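Local structure of lipoxygenase (Cyanothece sp., 5EK8) at residues 200-208 with 222-230; 364-375 with 387-398. The protein is a cyanobacterial non-heme iron lipoxygenase that probably inserts molecular oxygen into polyunsaturated fatty acids with 9R specificity. One frame throughout, in Å; residues are numbered along the deposited sequence.

Interaction 1. Residues 200-208 with 222-230; sequences VLTPIKAKH and TQIQADYPP
A single carboxylate oxygen, Asp-227 OD2, takes a lysine and a histidine of the facing helix at once. It joins an antiparallel helix hairpin, in which 200-208 and 222-227 run at 167° with their short axes 10.6 Å apart. His-208 NE2 donates to Asp-227 OD2 at 3.1 Å, on the anti lone pair, with ring and carboxylate almost coplanar. Lys-207, its chain extended, reaches across to the syn side of the same oxygen and makes a salt bridge, Lys-207 NZ to Asp-227 OD2 3.0 Å, tilted out of the carboxylate plane. The His-Asp bond and the packing around it fix how the imidazole is turned: Ile-224 CG1 sits over the centre of one face, the carbonyl O of Ile-204 lies above the rim of the other, and ND1 bonds Thr-612 of helix 608-623. Both ring nitrogens therefore have partners.

Tyr-228, next in the chain after Asp-227, has CG beside its backbone N (chi1 -69°), which lays the ring back against 200-208. Leu-201 CD2 meets the edge of that ring, and the Tyr-228 hydroxyl also bonds Thr-612, so both aromatic residues are tied to one threonine. Over the middle of the phenol face sits Ile-204 CG2, a CH-pi contact 3.8 Å from the centroid of the Tyr-228 ring.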
loop_
_atom_site.group_PDB
_atom_site.type_symbol
_atom_site.label_atom_id
_atom_site.label_comp_id
_atom_site.label_asym_id
_atom_site.label_seq_id
_atom_site.Cartn_x
_atom_site.Cartn_y
_atom_site.Cartn_z
ATOM N N VAL A 200 21.581 9.733 -2.676
ATOM C CA VAL A 200 22.499 9.523 -1.562
ATOM C C VAL A 200 22.888 8.048 -1.410
ATOM O O VAL A 200 24.069 7.715 -1.371
ATOM C CB VAL A 200 21.897 10.013 -0.232
ATOM C CG1 VAL A 200 22.824 9.673 0.927
ATOM C CG2 VAL A 200 21.620 11.504 -0.288
ATOM N N LEU A 201 21.893 7.166 -1.343
ATOM C CA LEU A 201 22.136 5.771 -0.958
ATOM C C LEU A 201 22.632 4.833 -2.073
ATOM O O LEU A 201 23.339 3.865 -1.800
ATOM C CB LEU A 201 20.857 5.190 -0.348
ATOM C CG LEU A 201 20.546 5.606 1.091
ATOM C CD1 LEU A 201 19.112 5.263 1.482
ATOM C CD2 LEU A 201 21.530 4.939 2.031
ATOM N N THR A 202 22.264 5.114 -3.320
ATOM C CA THR A 202 22.569 4.212 -4.435
ATOM C C THR A 202 24.061 4.048 -4.769
ATOM O O THR A 202 24.484 2.940 -5.093
ATOM C CB THR A 202 21.828 4.653 -5.716
ATOM O OG1 THR A 202 20.422 4.708 -5.453
ATOM C CG2 THR A 202 22.074 3.683 -6.859
ATOM N N PRO A 203 24.865 5.131 -4.702
ATOM C CA PRO A 203 26.294 4.916 -4.984
ATOM C C PRO A 203 26.965 3.920 -4.038
ATOM O O PRO A 203 27.960 3.294 -4.414
ATOM C CB PRO A 203 26.895 6.309 -4.808
ATOM C CG PRO A 203 25.786 7.223 -5.139
ATOM C CD PRO A 203 24.555 6.570 -4.593
ATOM N N ILE A 204 26.414 3.775 -2.835
ATOM C CA ILE A 204 26.914 2.811 -1.860
ATOM C C ILE A 204 26.647 1.388 -2.343
ATOM O O ILE A 204 27.565 0.569 -2.473
ATOM C CB ILE A 204 26.259 3.015 -0.472
ATOM C CG1 ILE A 204 26.270 4.492 -0.069
ATOM C CG2 ILE A 204 26.957 2.178 0.579
ATOM C CD1 ILE A 204 27.658 5.073 0.126
ATOM N N LYS A 205 25.376 1.109 -2.609
ATOM C CA LYS A 205 24.942 -0.189 -3.102
ATOM C C LYS A 205 25.690 -0.547 -4.380
ATOM O O LYS A 205 26.072 -1.695 -4.590
ATOM C CB LYS A 205 23.431 -0.182 -3.341
ATOM C CG LYS A 205 22.791 -1.557 -3.450
ATOM C CD LYS A 205 22.689 -2.029 -4.895
ATOM C CE LYS A 205 21.683 -1.205 -5.694
ATOM N NZ LYS A 205 21.689 -1.571 -7.141
ATOM N N ALA A 206 25.906 0.454 -5.224
ATOM C CA ALA A 206 26.633 0.273 -6.470
ATOM C C ALA A 206 28.074 -0.126 -6.192
ATOM O O ALA A 206 28.585 -1.082 -6.780
ATOM C CB ALA A 206 26.582 1.541 -7.303
ATOM N N LYS A 207 28.721 0.610 -5.290
ATOM C CA LYS A 207 30.079 0.289 -4.860
ATOM C C LYS A 207 30.180 -1.167 -4.418
ATOM O O LYS A 207 31.068 -1.905 -4.854
ATOM C CB LYS A 207 30.513 1.207 -3.718
ATOM C CG LYS A 207 31.967 1.030 -3.307
ATOM C CD LYS A 207 32.202 1.452 -1.864
ATOM C CE LYS A 207 33.607 1.085 -1.400
ATOM N NZ LYS A 207 33.736 1.082 0.087
ATOM N N HIS A 208 29.251 -1.579 -3.560
ATOM C CA HIS A 208 29.266 -2.933 -3.027
ATOM C C HIS A 208 29.062 -3.972 -4.117
ATOM O O HIS A 208 29.762 -4.984 -4.161
ATOM C CB HIS A 208 28.196 -3.085 -1.953
ATOM C CG HIS A 208 28.425 -2.221 -0.755
ATOM N ND1 HIS A 208 27.420 -1.890 0.125
ATOM C CD2 HIS A 208 29.548 -1.623 -0.290
ATOM C CE1 HIS A 208 27.913 -1.122 1.083
ATOM N NE2 HIS A 208 29.201 -0.943 0.851
ATOM N N THR A 222 30.860 -6.305 7.674
ATOM C CA THR A 222 31.297 -5.155 8.455
ATOM C C THR A 222 31.428 -3.898 7.595
ATOM O O THR A 222 30.978 -2.814 7.981
ATOM C CB THR A 222 32.641 -5.435 9.134
ATOM O OG1 THR A 222 32.543 -6.648 9.892
ATOM C CG2 THR A 222 33.022 -4.284 10.051
ATOM N N GLN A 223 32.040 -4.058 6.426
ATOM C CA GLN A 223 32.242 -2.954 5.494
ATOM C C GLN A 223 30.919 -2.431 4.929
ATOM O O GLN A 223 30.704 -1.216 4.844
ATOM C CB GLN A 223 33.164 -3.392 4.360
ATOM C CG GLN A 223 33.551 -2.285 3.404
ATOM C CD GLN A 223 34.497 -2.771 2.325
ATOM O OE1 GLN A 223 35.190 -3.777 2.499
ATOM N NE2 GLN A 223 34.521 -2.068 1.196
ATOM N N ILE A 224 30.037 -3.353 4.543
ATOM C CA ILE A 224 28.714 -2.997 4.034
ATOM C C ILE A 224 27.930 -2.239 5.091
ATOM O O ILE A 224 27.319 -1.207 4.804
ATOM C CB ILE A 224 27.905 -4.241 3.604
ATOM C CG1 ILE A 224 28.568 -4.922 2.411
ATOM C CG2 ILE A 224 26.475 -3.861 3.238
ATOM C CD1 ILE A 224 27.885 -6.200 2.000
ATOM N N GLN A 225 27.958 -2.747 6.318
ATOM C CA GLN A 225 27.231 -2.107 7.403
ATOM C C GLN A 225 27.776 -0.706 7.677
ATOM O O GLN A 225 27.012 0.250 7.800
ATOM C CB GLN A 225 27.299 -2.951 8.667
ATOM C CG GLN A 225 26.268 -2.554 9.703
ATOM C CD GLN A 225 24.861 -2.977 9.314
ATOM O OE1 GLN A 225 24.477 -4.142 9.476
ATOM N NE2 GLN A 225 24.085 -2.033 8.797
ATOM N N ALA A 226 29.100 -0.596 7.760
ATOM C CA ALA A 226 29.761 0.685 7.995
ATOM C C ALA A 226 29.424 1.717 6.926
ATOM O O ALA A 226 29.183 2.885 7.240
ATOM C CB ALA A 226 31.268 0.493 8.070
ATOM N N ASP A 227 29.404 1.283 5.668
ATOM C CA ASP A 227 29.215 2.205 4.550
ATOM C C ASP A 227 27.798 2.786 4.478
ATOM O O ASP A 227 27.579 3.814 3.831
ATOM C CB ASP A 227 29.571 1.517 3.230
ATOM C CG ASP A 227 31.075 1.418 3.016
ATOM O OD1 ASP A 227 31.832 1.963 3.847
ATOM O OD2 ASP A 227 31.505 0.804 2.016
ATOM N N TYR A 228 26.842 2.133 5.135
ATOM C CA TYR A 228 25.506 2.704 5.296
ATOM C C TYR A 228 25.388 3.343 6.674
ATOM O O TYR A 228 26.113 2.967 7.591
ATOM C CB TYR A 228 24.414 1.644 5.122
ATOM C CG TYR A 228 24.241 1.110 3.717
ATOM C CD1 TYR A 228 23.564 1.840 2.751
ATOM C CD2 TYR A 228 24.728 -0.142 3.369
ATOM C CE1 TYR A 228 23.396 1.344 1.470
ATOM C CE2 TYR A 228 24.565 -0.646 2.090
ATOM C CZ TYR A 228 23.900 0.099 1.145
ATOM O OH TYR A 228 23.739 -0.404 -0.125
ATOM N N PRO A 229 24.491 4.329 6.820
ATOM C CA PRO A 229 24.233 4.898 8.148
ATOM C C PRO A 229 23.726 3.849 9.132
ATOM O O PRO A 229 23.187 2.835 8.705
ATOM C CB PRO A 229 23.163 5.970 7.880
ATOM C CG PRO A 229 22.697 5.745 6.484
ATOM C CD PRO A 229 23.821 5.092 5.757
ATOM N N PRO A 230 23.907 4.082 10.439
ATOM C CA PRO A 230 23.436 3.118 11.438
ATOM C C PRO A 230 21.917 3.112 11.562
ATOM O O PRO A 230 21.266 4.051 11.109
ATOM C CB PRO A 230 24.086 3.615 12.732
ATOM C CG PRO A 230 24.243 5.081 12.521
ATOM C CD PRO A 230 24.573 5.241 11.061
#

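Interaction 2. Residues 364-375 with 387-398; sequences HVQMEQYAVACF and LTPHLKSIININ. With FE2 (Fe (II) ion), chain B.
His-364 binds the iron(II) ion through NE2, 2.5 Å from the metal, and turns its other nitrogen to Asn-398 of the facing helix. His-359, His-570 and the C-terminal carboxylate of Ile-668 also bind the iron. ND1 of His-364 donates to OD1 of Asn-398 at 2.7 Å, nearly along the C=O axis, although the N-H is bent (138°) and the amide plane stands 52° from the ring.

Behind this first shell, ND2 of Asn-398 gives a straight bond to OE2 of Glu-368 at 2.6 Å, from the anti side and well out of the carboxylate plane; a weak one also runs to the carbonyl O of His-364. The glutamate extends from a CG anti to its own N (chi1 173°) and forms a salt bridge with Arg-173. Losing the amide to an alanine here is likely to leave His-364 ND1 without its acceptor and Glu-368 OE2 without its amide partner, with the iron and the surrounding packing left to set the tilt of the imidazole.

Farther along, the long helix 337-377 packs on helices 383-391 and 394-404 by knobs into holes. Ile-394 fits among His-364, Met-367, Glu-368 and Ala-371. Leu-391 enters the next hole, where its CD1 lies 3.7 Å from Cys-374 CB. Last, Thr-388 CG2 rests over a face of the Phe-375 ring.

The amide thus orients an iron ligand from the second shell, taking the ND1 proton while NE2 faces the metal, and the carboxylate, partly balanced by Arg-173, may polarise that amide.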
loop_
_atom_site.group_PDB
_atom_site.type_symbol
_atom_site.label_atom_id
_atom_site.label_comp_id
_atom_site.label_asym_id
_atom_site.label_seq_id
_atom_site.Cartn_x
_atom_site.Cartn_y
_atom_site.Cartn_z
ATOM N N HIS A 364 -0.469 -2.768 1.123
ATOM C CA HIS A 364 -0.465 -2.347 -0.273
ATOM C C HIS A 364 -1.594 -2.966 -1.082
ATOM O O HIS A 364 -2.501 -2.270 -1.560
ATOM C CB HIS A 364 0.871 -2.698 -0.924
ATOM C CG HIS A 364 2.011 -1.850 -0.460
ATOM N ND1 HIS A 364 2.451 -0.742 -1.158
ATOM C CD2 HIS A 364 2.801 -1.937 0.635
ATOM C CE1 HIS A 364 3.463 -0.191 -0.516
ATOM N NE2 HIS A 364 3.696 -0.899 0.577
ATOM N N VAL A 365 -1.523 -4.282 -1.236
ATOM C CA VAL A 365 -2.476 -5.003 -2.055
ATOM C C VAL A 365 -3.909 -4.803 -1.572
ATOM O O VAL A 365 -4.796 -4.506 -2.371
ATOM C CB VAL A 365 -2.155 -6.501 -2.084
ATOM C CG1 VAL A 365 -3.160 -7.233 -2.969
ATOM C CG2 VAL A 365 -0.734 -6.719 -2.573
ATOM N N GLN A 366 -4.140 -4.947 -0.273
ATOM C CA GLN A 366 -5.500 -4.859 0.237
ATOM C C GLN A 366 -6.102 -3.474 0.004
ATOM O O GLN A 366 -7.308 -3.342 -0.197
ATOM C CB GLN A 366 -5.558 -5.205 1.727
ATOM C CG GLN A 366 -6.989 -5.328 2.240
ATOM C CD GLN A 366 -7.103 -5.373 3.753
ATOM O OE1 GLN A 366 -8.210 -5.337 4.299
ATOM N NE2 GLN A 366 -5.964 -5.457 4.439
ATOM N N MET A 367 -5.266 -2.440 0.011
ATOM C CA MET A 367 -5.776 -1.079 -0.124
ATOM C C MET A 367 -5.868 -0.619 -1.580
ATOM O O MET A 367 -6.629 0.303 -1.892
ATOM C CB MET A 367 -4.914 -0.104 0.678
ATOM C CG MET A 367 -5.042 -0.243 2.196
ATOM S SD MET A 367 -6.710 0.047 2.826
ATOM C CE MET A 367 -7.268 -1.626 3.142
ATOM N N GLU A 368 -5.112 -1.254 -2.475
ATOM C CA GLU A 368 -5.186 -0.868 -3.884
ATOM C C GLU A 368 -6.599 -1.045 -4.450
ATOM O O GLU A 368 -7.051 -0.233 -5.255
ATOM C CB GLU A 368 -4.185 -1.655 -4.742
ATOM C CG GLU A 368 -4.362 -1.392 -6.241
ATOM C CD GLU A 368 -3.089 -1.525 -7.049
ATOM O OE1 GLU A 368 -3.116 -1.179 -8.250
ATOM O OE2 GLU A 368 -2.065 -1.969 -6.496
ATOM N N GLN A 369 -7.299 -2.092 -4.017
ATOM C CA GLN A 369 -8.643 -2.373 -4.524
ATOM C C GLN A 369 -9.604 -1.254 -4.133
ATOM O O GLN A 369 -10.430 -0.799 -4.945
ATOM C CB GLN A 369 -9.148 -3.731 -4.016
ATOM C CG GLN A 369 -9.364 -3.848 -2.517
ATOM C CD GLN A 369 -9.632 -5.281 -2.066
ATOM O OE1 GLN A 369 -10.241 -6.075 -2.791
ATOM N NE2 GLN A 369 -9.171 -5.617 -0.861
ATOM N N TYR A 370 -9.466 -0.789 -2.895
ATOM C CA TYR A 370 -10.262 0.321 -2.409
ATOM C C TYR A 370 -9.907 1.590 -3.153
ATOM O O TYR A 370 -10.778 2.404 -3.439
ATOM C CB TYR A 370 -10.061 0.517 -0.915
ATOM C CG TYR A 370 -10.628 -0.599 -0.088
ATOM C CD1 TYR A 370 -12.006 -0.724 0.095
ATOM C CD2 TYR A 370 -9.795 -1.526 0.518
ATOM C CE1 TYR A 370 -12.536 -1.750 0.859
ATOM C CE2 TYR A 370 -10.311 -2.553 1.277
ATOM C CZ TYR A 370 -11.681 -2.660 1.445
ATOM O OH TYR A 370 -12.173 -3.685 2.213
ATOM N N ALA A 371 -8.625 1.759 -3.464
ATOM C CA ALA A 371 -8.192 2.915 -4.246
ATOM C C ALA A 371 -8.874 2.940 -5.611
ATOM O O ALA A 371 -9.582 3.896 -5.951
ATOM C CB ALA A 371 -6.682 2.917 -4.411
ATOM N N VAL A 372 -8.666 1.878 -6.381
ATOM C CA VAL A 372 -9.231 1.779 -7.719
ATOM C C VAL A 372 -10.741 1.994 -7.717
ATOM O O VAL A 372 -11.250 2.828 -8.469
ATOM C CB VAL A 372 -8.917 0.419 -8.364
ATOM C CG1 VAL A 372 -9.579 0.322 -9.723
ATOM C CG2 VAL A 372 -7.405 0.226 -8.487
ATOM N N ALA A 373 -11.452 1.261 -6.862
ATOM C CA ALA A 373 -12.902 1.425 -6.761
ATOM C C ALA A 373 -13.284 2.873 -6.435
ATOM O O ALA A 373 -14.182 3.457 -7.063
ATOM C CB ALA A 373 -13.462 0.490 -5.716
ATOM N N CYS A 374 -12.584 3.441 -5.455
ATOM C CA CYS A 374 -12.839 4.800 -4.994
ATOM C C CYS A 374 -12.752 5.809 -6.124
ATOM O O CYS A 374 -13.710 6.535 -6.394
ATOM C CB CYS A 374 -11.853 5.181 -3.890
ATOM S SG CYS A 374 -11.838 6.938 -3.477
ATOM N N PHE A 375 -11.599 5.856 -6.780
ATOM C CA PHE A 375 -11.395 6.813 -7.859
ATOM C C PHE A 375 -12.283 6.497 -9.053
ATOM O O PHE A 375 -12.554 7.365 -9.881
ATOM C CB PHE A 375 -9.922 6.848 -8.279
ATOM C CG PHE A 375 -9.049 7.631 -7.339
ATOM C CD1 PHE A 375 -8.960 9.010 -7.445
ATOM C CD2 PHE A 375 -8.329 6.994 -6.342
ATOM C CE1 PHE A 375 -8.166 9.734 -6.583
ATOM C CE2 PHE A 375 -7.533 7.715 -5.477
ATOM C CZ PHE A 375 -7.452 9.086 -5.599
ATOM N N LEU A 387 -12.011 10.002 1.387
ATOM C CA LEU A 387 -11.242 8.791 1.091
ATOM C C LEU A 387 -10.047 8.997 0.154
ATOM O O LEU A 387 -8.983 8.418 0.377
ATOM C CB LEU A 387 -12.160 7.720 0.504
ATOM C CG LEU A 387 -13.018 6.958 1.515
ATOM C CD1 LEU A 387 -13.854 5.897 0.817
ATOM C CD2 LEU A 387 -12.134 6.337 2.583
ATOM N N THR A 388 -10.220 9.812 -0.884
ATOM C CA THR A 388 -9.170 10.012 -1.888
ATOM C C THR A 388 -7.764 10.378 -1.358
ATOM O O THR A 388 -6.777 9.821 -1.844
ATOM C CB THR A 388 -9.584 11.087 -2.916
ATOM O OG1 THR A 388 -10.292 12.140 -2.255
ATOM C CG2 THR A 388 -10.484 10.486 -3.978
ATOM N N PRO A 389 -7.653 11.300 -0.371
ATOM C CA PRO A 389 -6.288 11.651 0.057
ATOM C C PRO A 389 -5.514 10.494 0.693
ATOM O O PRO A 389 -4.286 10.528 0.727
ATOM C CB PRO A 389 -6.517 12.762 1.087
ATOM C CG PRO A 389 -7.902 12.563 1.563
ATOM C CD PRO A 389 -8.660 12.085 0.366
ATOM N N HIS A 390 -6.222 9.486 1.185
ATOM C CA HIS A 390 -5.575 8.337 1.802
ATOM C C HIS A 390 -5.331 7.216 0.795
ATOM O O HIS A 390 -4.474 6.359 1.004
ATOM C CB HIS A 390 -6.418 7.821 2.967
ATOM C CG HIS A 390 -6.795 8.881 3.950
ATOM N ND1 HIS A 390 -5.872 9.510 4.761
ATOM C CD2 HIS A 390 -7.994 9.435 4.253
ATOM C CE1 HIS A 390 -6.485 10.399 5.518
ATOM N NE2 HIS A 390 -7.776 10.373 5.231
ATOM N N LEU A 391 -6.084 7.227 -0.298
ATOM C CA LEU A 391 -5.983 6.174 -1.303
ATOM C C LEU A 391 -5.200 6.619 -2.530
ATOM O O LEU A 391 -4.903 5.812 -3.409
ATOM C CB LEU A 391 -7.377 5.700 -1.720
ATOM C CG LEU A 391 -8.106 4.823 -0.700
ATOM C CD1 LEU A 391 -9.570 4.671 -1.062
ATOM C CD2 LEU A 391 -7.442 3.461 -0.599
ATOM N N LYS A 392 -4.852 7.900 -2.584
ATOM C CA LYS A 392 -4.116 8.411 -3.731
ATOM C C LYS A 392 -2.693 7.854 -3.776
ATOM O O LYS A 392 -2.142 7.452 -2.751
ATOM C CB LYS A 392 -4.090 9.944 -3.727
ATOM C CG LYS A 392 -3.555 10.597 -2.464
ATOM C CD LYS A 392 -2.644 11.774 -2.821
ATOM C CE LYS A 392 -2.640 12.874 -1.758
ATOM N NZ LYS A 392 -2.129 12.450 -0.426
ATOM N N SER A 393 -2.144 7.785 -4.986
ATOM C CA SER A 393 -0.738 7.457 -5.241
ATOM C C SER A 393 -0.327 6.001 -4.983
ATOM O O SER A 393 0.781 5.611 -5.346
ATOM C CB SER A 393 0.171 8.387 -4.424
ATOM O OG SER A 393 0.025 9.736 -4.838
ATOM N N ILE A 394 -1.201 5.192 -4.386
ATOM C CA ILE A 394 -0.818 3.826 -4.015
ATOM C C ILE A 394 -0.625 2.931 -5.244
ATOM O O ILE A 394 0.206 2.010 -5.234
ATOM C CB ILE A 394 -1.848 3.186 -3.052
ATOM C CG1 ILE A 394 -1.259 1.940 -2.391
ATOM C CG2 ILE A 394 -3.152 2.855 -3.759
ATOM C CD1 ILE A 394 -2.209 1.279 -1.405
ATOM N N ILE A 395 -1.359 3.227 -6.313
ATOM C CA ILE A 395 -1.225 2.476 -7.554
ATOM C C ILE A 395 0.201 2.590 -8.089
ATOM O O ILE A 395 0.767 1.619 -8.607
ATOM C CB ILE A 395 -2.229 2.963 -8.621
ATOM C CG1 ILE A 395 -2.161 4.487 -8.779
ATOM C CG2 ILE A 395 -3.649 2.530 -8.258
ATOM C CD1 ILE A 395 -2.921 5.008 -9.974
ATOM N N ASN A 396 0.780 3.777 -7.928
ATOM C CA ASN A 396 2.136 4.053 -8.374
ATOM C C ASN A 396 3.153 3.176 -7.657
ATOM O O ASN A 396 3.975 2.511 -8.295
ATOM C CB ASN A 396 2.482 5.530 -8.158
ATOM C CG ASN A 396 1.533 6.472 -8.884
ATOM O OD1 ASN A 396 1.189 6.254 -10.050
ATOM N ND2 ASN A 396 1.093 7.523 -8.191
ATOM N N ILE A 397 3.090 3.166 -6.329
ATOM C CA ILE A 397 4.087 2.444 -5.550
ATOM C C ILE A 397 3.922 0.938 -5.716
ATOM O O ILE A 397 4.913 0.209 -5.748
ATOM C CB ILE A 397 4.046 2.824 -4.045
ATOM C CG1 ILE A 397 5.172 2.118 -3.286
ATOM C CG2 ILE A 397 2.707 2.506 -3.418
ATOM C CD1 ILE A 397 6.563 2.411 -3.829
ATOM N N ASN A 398 2.686 0.467 -5.851
ATOM C CA ASN A 398 2.486 -0.960 -6.087
ATOM C C ASN A 398 3.030 -1.383 -7.454
ATOM O O ASN A 398 3.713 -2.414 -7.583
ATOM C CB ASN A 398 1.008 -1.319 -5.965
ATOM C CG ASN A 398 0.520 -1.279 -4.535
ATOM O OD1 ASN A 398 1.312 -1.117 -3.604
ATOM N ND2 ASN A 398 -0.788 -1.435 -4.348
HETATM FE FE FE2 B . 5.249 0.423 1.986
#

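Interaction 1 closes along the chain before interaction 2 opens, and the two do not touch: their centres lie about 33 Å apart, their nearest atoms about 14 Å. They share no helix. Interaction 1 joins helices 188-214 and 221-227, and its centre is about 27 Å from that of the chain; interaction 2 is buried in the core, where helix 337-377 meets helices 383-391 and 394-404. Both lie near the iron site, in different degrees: interaction 2 supplies one histidine ligand, while the side chain of Leu-201 in interaction 1 is about 10 Å from that of Ile-668, another ligand. One contact thus belongs to the metal centre itself, the other to an outer, partly buried helix pair.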